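Putative TetR transcriptional regulator (Rhodococcus sp., PDB 2I10) probably binds DNA as a transcriptional regulator of the TetR family, with p-nitrophenol found bound to its crystallised form. Local coordinates at residues B[19-22]-B[23-27]; B[46-49]-B[50-54]; B[88-91]-B[92-96]; B[134-137]-B[138-141]. All coordinates share one frame; numbering follows the deposited sequence.

Interaction 1 (B[19-22]-B[23-27])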
loop_
_atom_site.group_PDB
_atom_site.type_symbol
_atom_site.label_atom_id
_atom_site.label_comp_id
_atom_site.label_asym_id
_atom_site.label_seq_id
_atom_site.Cartn_x
_atom_site.Cartn_y
_atom_site.Cartn_z
ATOM N N THR B 19 9.855 -17.364 -2.869
ATOM C CA THR B 19 11.034 -17.549 -3.698
ATOM C C THR B 19 10.726 -17.410 -5.189
ATOM O O THR B 19 11.445 -16.725 -5.929
ATOM C CB THR B 19 11.703 -18.920 -3.391
ATOM O OG1 THR B 19 11.945 -18.957 -1.996
ATOM C CG2 THR B 19 13.012 -19.032 -4.100
ATOM N N ALA B 20 9.650 -18.074 -5.612
ATOM C CA ALA B 20 9.124 -17.945 -6.980
ATOM C C ALA B 20 8.744 -16.509 -7.339
ATOM O O ALA B 20 9.164 -16.015 -8.384
ATOM C CB ALA B 20 7.981 -18.879 -7.155
HETATM N N MSE B 21 8.001 -15.817 -6.466
HETATM C CA MSE B 21 7.749 -14.374 -6.627
HETATM C C MSE B 21 8.992 -13.520 -6.897
HETATM O O MSE B 21 8.986 -12.720 -7.833
HETATM C CB MSE B 21 6.992 -13.789 -5.420
HETATM C CG MSE B 21 6.721 -12.259 -5.470
HETATM SE SE MSE B 21 5.206 -11.945 -6.642
HETATM C CE MSE B 21 5.957 -11.940 -8.499
ATOM N N GLU B 22 10.051 -13.663 -6.101
ATOM C CA GLU B 22 11.270 -12.843 -6.292
ATOM C C GLU B 22 11.867 -13.050 -7.650
ATOM O O GLU B 22 12.340 -12.101 -8.259
ATOM C CB GLU B 22 12.372 -13.135 -5.236
ATOM C CG GLU B 22 11.823 -13.368 -3.852
ATOM C CD GLU B 22 12.894 -13.576 -2.774
ATOM O OE1 GLU B 22 13.808 -14.441 -2.918
ATOM O OE2 GLU B 22 12.773 -12.866 -1.753
ATOM N N LEU B 23 11.902 -14.305 -8.094
ATOM C CA LEU B 23 12.400 -14.628 -9.408
ATOM C C LEU B 23 11.569 -14.002 -10.477
ATOM O O LEU B 23 12.098 -13.387 -11.389
ATOM C CB LEU B 23 12.394 -16.146 -9.647
ATOM C CG LEU B 23 13.616 -16.941 -9.262
ATOM C CD1 LEU B 23 13.302 -18.426 -9.381
ATOM C CD2 LEU B 23 14.818 -16.542 -10.139
ATOM N N PHE B 24 10.262 -14.231 -10.426
ATOM C CA PHE B 24 9.389 -13.723 -11.481
ATOM C C PHE B 24 9.402 -12.194 -11.404
ATOM O O PHE B 24 9.282 -11.497 -12.422
ATOM C CB PHE B 24 7.935 -14.232 -11.346
ATOM C CG PHE B 24 7.736 -15.731 -11.585
ATOM C CD1 PHE B 24 8.134 -16.347 -12.762
ATOM C CD2 PHE B 24 7.058 -16.503 -10.650
ATOM C CE1 PHE B 24 7.904 -17.711 -12.986
ATOM C CE2 PHE B 24 6.832 -17.871 -10.862
ATOM C CZ PHE B 24 7.257 -18.464 -12.027
ATOM N N TRP B 25 9.512 -11.659 -10.185
ATOM C CA TRP B 25 9.466 -10.192 -10.034
ATOM C C TRP B 25 10.623 -9.593 -10.814
ATOM O O TRP B 25 10.419 -8.687 -11.604
ATOM C CB TRP B 25 9.581 -9.813 -8.571
ATOM C CG TRP B 25 9.531 -8.348 -8.312
ATOM C CD1 TRP B 25 10.602 -7.501 -8.105
ATOM C CD2 TRP B 25 8.350 -7.539 -8.208
ATOM N NE1 TRP B 25 10.150 -6.215 -7.886
ATOM C CE2 TRP B 25 8.775 -6.208 -7.924
ATOM C CE3 TRP B 25 6.979 -7.816 -8.295
ATOM C CZ2 TRP B 25 7.874 -5.152 -7.760
ATOM C CZ3 TRP B 25 6.090 -6.779 -8.134
ATOM C CH2 TRP B 25 6.545 -5.446 -7.869
ATOM N N ARG B 26 11.824 -10.133 -10.595
ATOM C CA ARG B 26 13.063 -9.630 -11.195
ATOM C C ARG B 26 13.226 -10.000 -12.672
ATOM O O ARG B 26 13.695 -9.182 -13.474
ATOM C CB ARG B 26 14.257 -10.147 -10.403
ATOM C CG ARG B 26 15.622 -9.680 -10.972
ATOM C CD ARG B 26 16.802 -10.218 -10.184
ATOM N NE ARG B 26 17.043 -11.644 -10.465
ATOM C CZ ARG B 26 16.705 -12.636 -9.646
ATOM N NH1 ARG B 26 16.093 -12.391 -8.479
ATOM N NH2 ARG B 26 16.979 -13.870 -9.993
ATOM N N GLN B 27 12.837 -11.232 -13.033
ATOM C CA GLN B 27 13.098 -11.747 -14.380
ATOM C C GLN B 27 11.879 -11.759 -15.328
ATOM O O GLN B 27 12.041 -11.920 -16.536
ATOM C CB GLN B 27 13.699 -13.172 -14.311
ATOM C CG GLN B 27 14.899 -13.366 -13.359
ATOM C CD GLN B 27 15.528 -14.757 -13.442
ATOM O OE1 GLN B 27 14.840 -15.802 -13.481
ATOM N NE2 GLN B 27 16.834 -14.778 -13.506
#
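Thr19 accepts the amide of Leu23 on its carbonyl, Leu23 N to Thr19 O 3.3 Å, while its own hydroxyl turns back to the carbonyl of Val15. Ala20 is small enough to let an aromatic ring lie beside it: its CB lies 4.0 Å from Phe24 CE2, and the ring carbon Phe24 CD2 comes to 3.1 Å from Ala20 O. Phe24 CG lies beside its own backbone N (chi1 -68°), which turns the ring back alongside the preceding turn, and there it meets Phe59 edge-to-face. With an alanine replacing Phe24, Phe59 is likely to lose its aromatic mate and a gap would open beside Ala20. Met21, a selenomethionine, long and flexible, bends twice so that its CE reaches both Phe24 CB and Trp25 CB, each at 4.2 Å, and lies near the plane of the indole at its edge. Glu22 ends the series with its carbonyl, Arg26 N to Glu22 O 3.1 Å; its side chain packs near Leu114 of the second subunit. Leu23 faces helix 34-41 and Ala20 helix 55-66, as expected of the first helix of a TetR-type DNA-binding domain, whose apolar side closes the three-helix core.

Interaction 2 (B[46-49]-B[50-54])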
loop_
_atom_site.group_PDB
_atom_site.type_symbol
_atom_site.label_atom_id
_atom_site.label_comp_id
_atom_site.label_asym_id
_atom_site.label_seq_id
_atom_site.Cartn_x
_atom_site.Cartn_y
_atom_site.Cartn_z
ATOM N N PRO B 46 11.259 -33.072 -11.216
ATOM C CA PRO B 46 10.047 -33.863 -10.904
ATOM C C PRO B 46 9.356 -33.495 -9.572
ATOM O O PRO B 46 8.132 -33.456 -9.518
ATOM C CB PRO B 46 10.559 -35.307 -10.827
ATOM C CG PRO B 46 11.963 -35.273 -10.995
ATOM C CD PRO B 46 12.443 -33.932 -11.420
ATOM N N SER B 47 10.122 -33.230 -8.506
ATOM C CA SER B 47 9.501 -32.737 -7.271
ATOM C C SER B 47 8.828 -31.355 -7.416
ATOM O O SER B 47 7.819 -31.119 -6.784
ATOM C CB SER B 47 10.474 -32.714 -6.093
ATOM O OG SER B 47 11.192 -33.947 -5.962
ATOM N N LEU B 48 9.385 -30.447 -8.206
ATOM C CA LEU B 48 8.741 -29.166 -8.458
ATOM C C LEU B 48 7.385 -29.383 -9.142
ATOM O O LEU B 48 6.386 -28.738 -8.801
ATOM C CB LEU B 48 9.646 -28.264 -9.330
ATOM C CG LEU B 48 9.005 -26.975 -9.849
ATOM C CD1 LEU B 48 8.957 -26.040 -8.681
ATOM C CD2 LEU B 48 9.803 -26.322 -11.010
ATOM N N TYR B 49 7.371 -30.283 -10.128
ATOM C CA TYR B 49 6.155 -30.605 -10.849
ATOM C C TYR B 49 5.099 -31.223 -9.933
ATOM O O TYR B 49 3.988 -30.788 -9.927
ATOM C CB TYR B 49 6.463 -31.538 -12.049
ATOM C CG TYR B 49 5.235 -31.881 -12.850
ATOM C CD1 TYR B 49 4.679 -30.948 -13.727
ATOM C CD2 TYR B 49 4.585 -33.115 -12.682
ATOM C CE1 TYR B 49 3.526 -31.252 -14.459
ATOM C CE2 TYR B 49 3.421 -33.428 -13.402
ATOM C CZ TYR B 49 2.908 -32.485 -14.274
ATOM O OH TYR B 49 1.774 -32.747 -14.973
ATOM N N ALA B 50 5.473 -32.214 -9.149
ATOM C CA ALA B 50 4.566 -32.849 -8.177
ATOM C C ALA B 50 3.971 -31.871 -7.174
ATOM O O ALA B 50 2.766 -31.945 -6.864
ATOM C CB ALA B 50 5.301 -33.987 -7.434
ATOM N N ALA B 51 4.794 -30.947 -6.668
ATOM C CA ALA B 51 4.319 -29.924 -5.718
ATOM C C ALA B 51 3.561 -28.771 -6.335
ATOM O O ALA B 51 2.605 -28.310 -5.752
ATOM C CB ALA B 51 5.513 -29.358 -4.919
ATOM N N PHE B 52 4.004 -28.266 -7.489
ATOM C CA PHE B 52 3.496 -26.981 -8.003
ATOM C C PHE B 52 3.003 -27.073 -9.446
ATOM O O PHE B 52 2.420 -26.128 -9.949
ATOM C CB PHE B 52 4.570 -25.862 -7.879
ATOM C CG PHE B 52 4.986 -25.587 -6.472
ATOM C CD1 PHE B 52 4.101 -24.974 -5.582
ATOM C CD2 PHE B 52 6.241 -25.966 -6.021
ATOM C CE1 PHE B 52 4.461 -24.740 -4.248
ATOM C CE2 PHE B 52 6.623 -25.746 -4.685
ATOM C CZ PHE B 52 5.722 -25.121 -3.800
ATOM N N GLY B 53 3.265 -28.186 -10.127
ATOM C CA GLY B 53 2.820 -28.314 -11.500
ATOM C C GLY B 53 3.811 -27.729 -12.475
ATOM O O GLY B 53 5.028 -27.700 -12.242
ATOM N N SER B 54 3.286 -27.277 -13.599
ATOM C CA SER B 54 4.102 -26.641 -14.603
ATOM C C SER B 54 4.558 -25.263 -14.135
ATOM O O SER B 54 4.064 -24.742 -13.122
ATOM C CB SER B 54 3.355 -26.558 -15.943
ATOM O OG SER B 54 2.317 -25.565 -15.874
#
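Leu48 and Phe52, one helical turn apart, meet through Leu48 CD1 and Phe52 CD2 at 3.8 Å, the side chains crossing at about a right angle. Phe52 CB also rests against Leu48 O, the oxygen that takes the amide Phe52 N at 2.8 Å. Leu48 CG stands opposite its backbone N (chi1 171°), and a bend at the next bond brings the methyl forward to the ring; a branched apolar chain suits this buried spot. On another side of the helix Tyr49 leans along the chain as it leaves the last turn: its CD1 lies 3.6 Å from Gly53 C, and its CA makes a CH...O contact with Gly53 O at 3.4 Å. The Tyr49 contact depends on how the helix ends. Gly53 N binds Tyr49 O at 2.7 Å, with a weak second bond to Leu48 O, before the chain turns with a positive phi of 86°. A side chain here would press on the preceding carbonyl, which explains a glycine. Ser54 OG then caps helix 55-66, and Asp57 takes Ser54 N in return, as in a capping box. Ser47 ties its hydroxyl to Asn44. Helix 45-52, the second of the predicted helix-turn-helix, is probably the DNA-recognition helix, as in other TetR-family proteins; Leu48 packs on Thr38 and Leu41 of helix 34-41, and both Leu48 and Phe52 rest on Leu58 of helix 55-66.

Interaction 3 (B[88-91]-B[92-96])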
loop_
_atom_site.group_PDB
_atom_site.type_symbol
_atom_site.label_atom_id
_atom_site.label_comp_id
_atom_site.label_asym_id
_atom_site.label_seq_id
_atom_site.Cartn_x
_atom_site.Cartn_y
_atom_site.Cartn_z
ATOM N N LEU B 88 -17.873 -4.965 -0.132
ATOM C CA LEU B 88 -17.695 -5.570 1.177
ATOM C C LEU B 88 -17.050 -6.971 1.106
ATOM O O LEU B 88 -16.050 -7.243 1.806
ATOM C CB LEU B 88 -19.021 -5.603 1.958
ATOM C CG LEU B 88 -18.949 -6.436 3.246
ATOM C CD1 LEU B 88 -18.239 -5.700 4.382
ATOM C CD2 LEU B 88 -20.333 -6.822 3.717
ATOM N N ASP B 89 -17.653 -7.844 0.295
ATOM C CA ASP B 89 -17.168 -9.179 -0.016
ATOM C C ASP B 89 -15.731 -9.104 -0.508
ATOM O O ASP B 89 -14.856 -9.785 -0.011
ATOM C CB ASP B 89 -17.987 -9.680 -1.198
ATOM C CG ASP B 89 -18.579 -11.031 -1.004
ATOM O OD1 ASP B 89 -19.475 -11.139 -0.107
ATOM O OD2 ASP B 89 -18.205 -11.960 -1.803
ATOM N N PHE B 90 -15.494 -8.282 -1.521
ATOM C CA PHE B 90 -14.158 -8.120 -2.047
ATOM C C PHE B 90 -13.109 -7.694 -0.993
ATOM O O PHE B 90 -12.004 -8.279 -0.893
ATOM C CB PHE B 90 -14.134 -7.126 -3.180
ATOM C CG PHE B 90 -12.826 -7.089 -3.859
ATOM C CD1 PHE B 90 -12.286 -8.275 -4.385
ATOM C CD2 PHE B 90 -12.098 -5.915 -3.945
ATOM C CE1 PHE B 90 -11.033 -8.279 -4.985
ATOM C CE2 PHE B 90 -10.861 -5.911 -4.560
ATOM C CZ PHE B 90 -10.324 -7.081 -5.076
ATOM N N LEU B 91 -13.449 -6.677 -0.222
ATOM C CA LEU B 91 -12.474 -6.112 0.737
ATOM C C LEU B 91 -12.156 -7.058 1.867
ATOM O O LEU B 91 -10.967 -7.244 2.205
ATOM C CB LEU B 91 -12.904 -4.726 1.269
ATOM C CG LEU B 91 -12.958 -3.566 0.299
ATOM C CD1 LEU B 91 -13.402 -2.264 1.074
ATOM C CD2 LEU B 91 -11.648 -3.354 -0.499
ATOM N N THR B 92 -13.187 -7.679 2.461
ATOM C CA THR B 92 -12.973 -8.685 3.505
ATOM C C THR B 92 -12.261 -9.984 3.004
ATOM O O THR B 92 -11.485 -10.604 3.736
ATOM C CB THR B 92 -14.291 -9.106 4.213
ATOM O OG1 THR B 92 -15.175 -9.714 3.264
ATOM C CG2 THR B 92 -14.979 -7.942 4.893
ATOM N N GLY B 93 -12.549 -10.395 1.776
ATOM C CA GLY B 93 -11.855 -11.506 1.123
ATOM C C GLY B 93 -10.360 -11.228 0.942
ATOM O O GLY B 93 -9.532 -12.113 1.152
ATOM N N ARG B 94 -10.026 -9.990 0.573
ATOM C CA ARG B 94 -8.645 -9.573 0.392
ATOM C C ARG B 94 -7.943 -9.621 1.718
ATOM O O ARG B 94 -6.805 -10.074 1.801
ATOM C CB ARG B 94 -8.516 -8.170 -0.214
ATOM C CG ARG B 94 -8.772 -8.024 -1.727
ATOM C CD ARG B 94 -8.892 -9.367 -2.413
ATOM N NE ARG B 94 -7.660 -9.792 -3.029
ATOM C CZ ARG B 94 -7.404 -11.034 -3.416
ATOM N NH1 ARG B 94 -8.294 -12.012 -3.235
ATOM N NH2 ARG B 94 -6.242 -11.295 -3.980
ATOM N N VAL B 95 -8.610 -9.166 2.765
ATOM C CA VAL B 95 -8.020 -9.188 4.100
ATOM C C VAL B 95 -7.705 -10.643 4.531
ATOM O O VAL B 95 -6.705 -10.890 5.181
ATOM C CB VAL B 95 -8.908 -8.458 5.162
ATOM C CG1 VAL B 95 -8.414 -8.754 6.582
ATOM C CG2 VAL B 95 -8.887 -6.934 4.945
ATOM N N GLU B 96 -8.569 -11.597 4.200
ATOM C CA GLU B 96 -8.262 -12.996 4.412
ATOM C C GLU B 96 -6.982 -13.411 3.647
ATOM O O GLU B 96 -6.091 -13.994 4.241
ATOM C CB GLU B 96 -9.439 -13.909 4.022
ATOM C CG GLU B 96 -10.831 -13.592 4.694
ATOM C CD GLU B 96 -12.039 -14.388 4.038
ATOM O OE1 GLU B 96 -12.004 -14.693 2.801
ATOM O OE2 GLU B 96 -13.025 -14.687 4.755
#
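Thr92 grips Leu88 twice: its amide and its hydroxyl OG1 each donate to Leu88 O, both at 3.0 Å, from opposite faces of the carbonyl plane. The hydroxyl sits between the backbone N and the carbonyl carbon (chi1 62°), which turns it back along the helix and leaves CG2 to touch Leu88 CD1 at 4.0 Å. Threonine suits the place by pairing a bonded hydroxyl with an apolar methyl. Gly93 N donates to Asp89 O, and the carboxylate of Asp89 is engaged elsewhere, in a salt bridge with Arg80. Arg94 folds its aliphatic part over one face of the Phe90 ring: CG stands 4.0 Å from the ring centroid, 19° off the normal, a CH-pi contact, and CD approaches Phe90 CE1 to 3.5 Å. Bends at its second and third torsions bring the guanidinium nearly parallel to the ring, the planes 2° apart, while NH2 continues to the carbonyl of Met67, giving the buried charge a polar partner. Val95 N binds Leu91 O, and its methyl groups meet helices 157-177 and 181-192. Helix 83-98 thus packs among helices 71-78, 157-177 and 181-192 in the all-helical, TetR-like C-terminal domain.

Interaction 4 (B[134-137]-B[138-141])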
loop_
_atom_site.group_PDB
_atom_site.type_symbol
_atom_site.label_atom_id
_atom_site.label_comp_id
_atom_site.label_asym_id
_atom_site.label_seq_id
_atom_site.Cartn_x
_atom_site.Cartn_y
_atom_site.Cartn_z
HETATM N N MSE B 134 -9.324 -4.058 -12.991
HETATM C CA MSE B 134 -10.017 -3.959 -11.715
HETATM C C MSE B 134 -10.872 -2.671 -11.629
HETATM O O MSE B 134 -12.023 -2.743 -11.262
HETATM C CB MSE B 134 -9.059 -4.060 -10.526
HETATM C CG MSE B 134 -9.754 -3.694 -9.201
HETATM SE SE MSE B 134 -8.643 -3.977 -7.630
HETATM C CE MSE B 134 -7.525 -2.360 -7.676
ATOM N N ARG B 135 -10.292 -1.517 -11.988
ATOM C CA ARG B 135 -10.994 -0.257 -11.965
ATOM C C ARG B 135 -12.263 -0.349 -12.832
ATOM O O ARG B 135 -13.335 0.004 -12.381
ATOM C CB ARG B 135 -10.101 0.906 -12.450
ATOM C CG ARG B 135 -10.699 2.293 -12.159
ATOM C CD ARG B 135 -9.812 3.459 -12.659
ATOM N NE ARG B 135 -9.941 3.505 -14.094
ATOM C CZ ARG B 135 -10.779 4.299 -14.759
ATOM N NH1 ARG B 135 -10.844 4.185 -16.087
ATOM N NH2 ARG B 135 -11.489 5.239 -14.123
ATOM N N GLN B 136 -12.116 -0.832 -14.067
ATOM C CA GLN B 136 -13.258 -0.970 -14.967
ATOM C C GLN B 136 -14.342 -1.951 -14.485
ATOM O O GLN B 136 -15.516 -1.696 -14.689
ATOM C CB GLN B 136 -12.804 -1.307 -16.405
ATOM C CG GLN B 136 -13.967 -1.173 -17.429
ATOM C CD GLN B 136 -14.597 0.218 -17.442
ATOM O OE1 GLN B 136 -13.874 1.225 -17.536
ATOM N NE2 GLN B 136 -15.942 0.290 -17.310
ATOM N N THR B 137 -13.932 -3.075 -13.888
ATOM C CA THR B 137 -14.852 -4.069 -13.318
ATOM C C THR B 137 -15.695 -3.483 -12.175
ATOM O O THR B 137 -16.900 -3.752 -12.021
ATOM C CB THR B 137 -14.045 -5.297 -12.774
ATOM O OG1 THR B 137 -13.323 -5.922 -13.859
ATOM C CG2 THR B 137 -14.968 -6.318 -12.167
ATOM N N VAL B 138 -15.038 -2.686 -11.344
ATOM C CA VAL B 138 -15.709 -1.980 -10.260
ATOM C C VAL B 138 -16.638 -0.935 -10.863
ATOM O O VAL B 138 -17.774 -0.860 -10.481
ATOM C CB VAL B 138 -14.637 -1.382 -9.246
ATOM C CG1 VAL B 138 -15.281 -0.456 -8.255
ATOM C CG2 VAL B 138 -13.970 -2.514 -8.507
ATOM N N LEU B 139 -16.178 -0.171 -11.844
ATOM C CA LEU B 139 -17.051 0.805 -12.518
ATOM C C LEU B 139 -18.266 0.141 -13.196
ATOM O O LEU B 139 -19.373 0.715 -13.191
ATOM C CB LEU B 139 -16.273 1.620 -13.602
ATOM C CG LEU B 139 -15.328 2.749 -13.162
ATOM C CD1 LEU B 139 -14.398 3.222 -14.297
ATOM C CD2 LEU B 139 -16.135 3.917 -12.526
ATOM N N ASP B 140 -18.055 -1.019 -13.817
ATOM C CA ASP B 140 -19.171 -1.752 -14.467
ATOM C C ASP B 140 -20.136 -2.110 -13.373
ATOM O O ASP B 140 -21.348 -1.990 -13.556
ATOM C CB ASP B 140 -18.686 -3.054 -15.135
ATOM C CG ASP B 140 -17.943 -2.814 -16.424
ATOM O OD1 ASP B 140 -18.088 -1.697 -16.983
ATOM O OD2 ASP B 140 -17.220 -3.744 -16.913
ATOM N N ARG B 141 -19.623 -2.541 -12.214
ATOM C CA ARG B 141 -20.536 -2.910 -11.087
ATOM C C ARG B 141 -21.364 -1.700 -10.605
ATOM O O ARG B 141 -22.554 -1.843 -10.254
ATOM C CB ARG B 141 -19.784 -3.506 -9.888
ATOM C CG ARG B 141 -20.646 -4.177 -8.799
ATOM C CD ARG B 141 -21.533 -5.294 -9.359
ATOM N NE ARG B 141 -22.600 -5.748 -8.462
ATOM C CZ ARG B 141 -23.800 -5.166 -8.379
ATOM N NH1 ARG B 141 -24.093 -4.092 -9.083
ATOM N NH2 ARG B 141 -24.718 -5.670 -7.598
#
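Met134, a selenomethionine, and Val138 mark the tight, buried side of this helical turn, with Val138 CG2 lying 3.4 Å from Met134 O and the amide Val138 N bound to that same oxygen. Thr137, its hydroxyl satisfied by the carbonyl of Gln133, packs on Leu74 and Met78 of helix 71-78. Val138 and Thr137, short and branched, fit close to the backbone, and the longer Met134 reaches across to Met165 and Tyr169 of helix 157-177. Buried Arg141 gives its NH2 to the carbonyl of Arg80. Arg135, partly exposed, runs alongside Leu139 in the same direction; Leu139 CD1 covers one face of the guanidinium, 3.5 Å from Arg135 NH2. A salt bridge joins Arg135 NE to Glu132, and the arginine side chain comes within about 4 Å of the bound p-nitrophenol, whose pocket also includes Arg131, Glu132 and Arg162. Helix 121-148 is one of the long helices of the TetR-like C-terminal domain, here bearing part of a ligand site. The outer side is looser and polar. Gln136 NE2 donates to Asp140 OD1 at 2.9 Å, the oxygen lying in the amide plane but being approached from above the carboxylate plane, the two planes 54° apart. Gln136 CG lies opposite its backbone N (chi1 -168°), and a bend at the next bond carries the amide forward to the aspartate. A leucine at Gln136 would probably leave the Asp140 carboxylate without this donor and freer to turn.

From the N terminus the four contacts follow one another in series; none nests in or crosses another, and each joins successive turns of one helix instead of closing a long loop, interaction 2 reaching into the turn after its helix. Interaction 1, on helix 15-27, and interaction 2, at the end of helix 45-52, belong to the probable DNA-binding domain, their centres about 17 Å apart without touching; Leu58 of helix 55-66 packs against both. Interactions 3 and 4 lie in the C-terminal domain, on helices 83-98 and 121-148, and do touch, Phe90 CE2 reaching Met134 SE at 4.3 Å. Leu74 of helix 71-78 packs on Phe90, Met134 and Thr137, helping to join them.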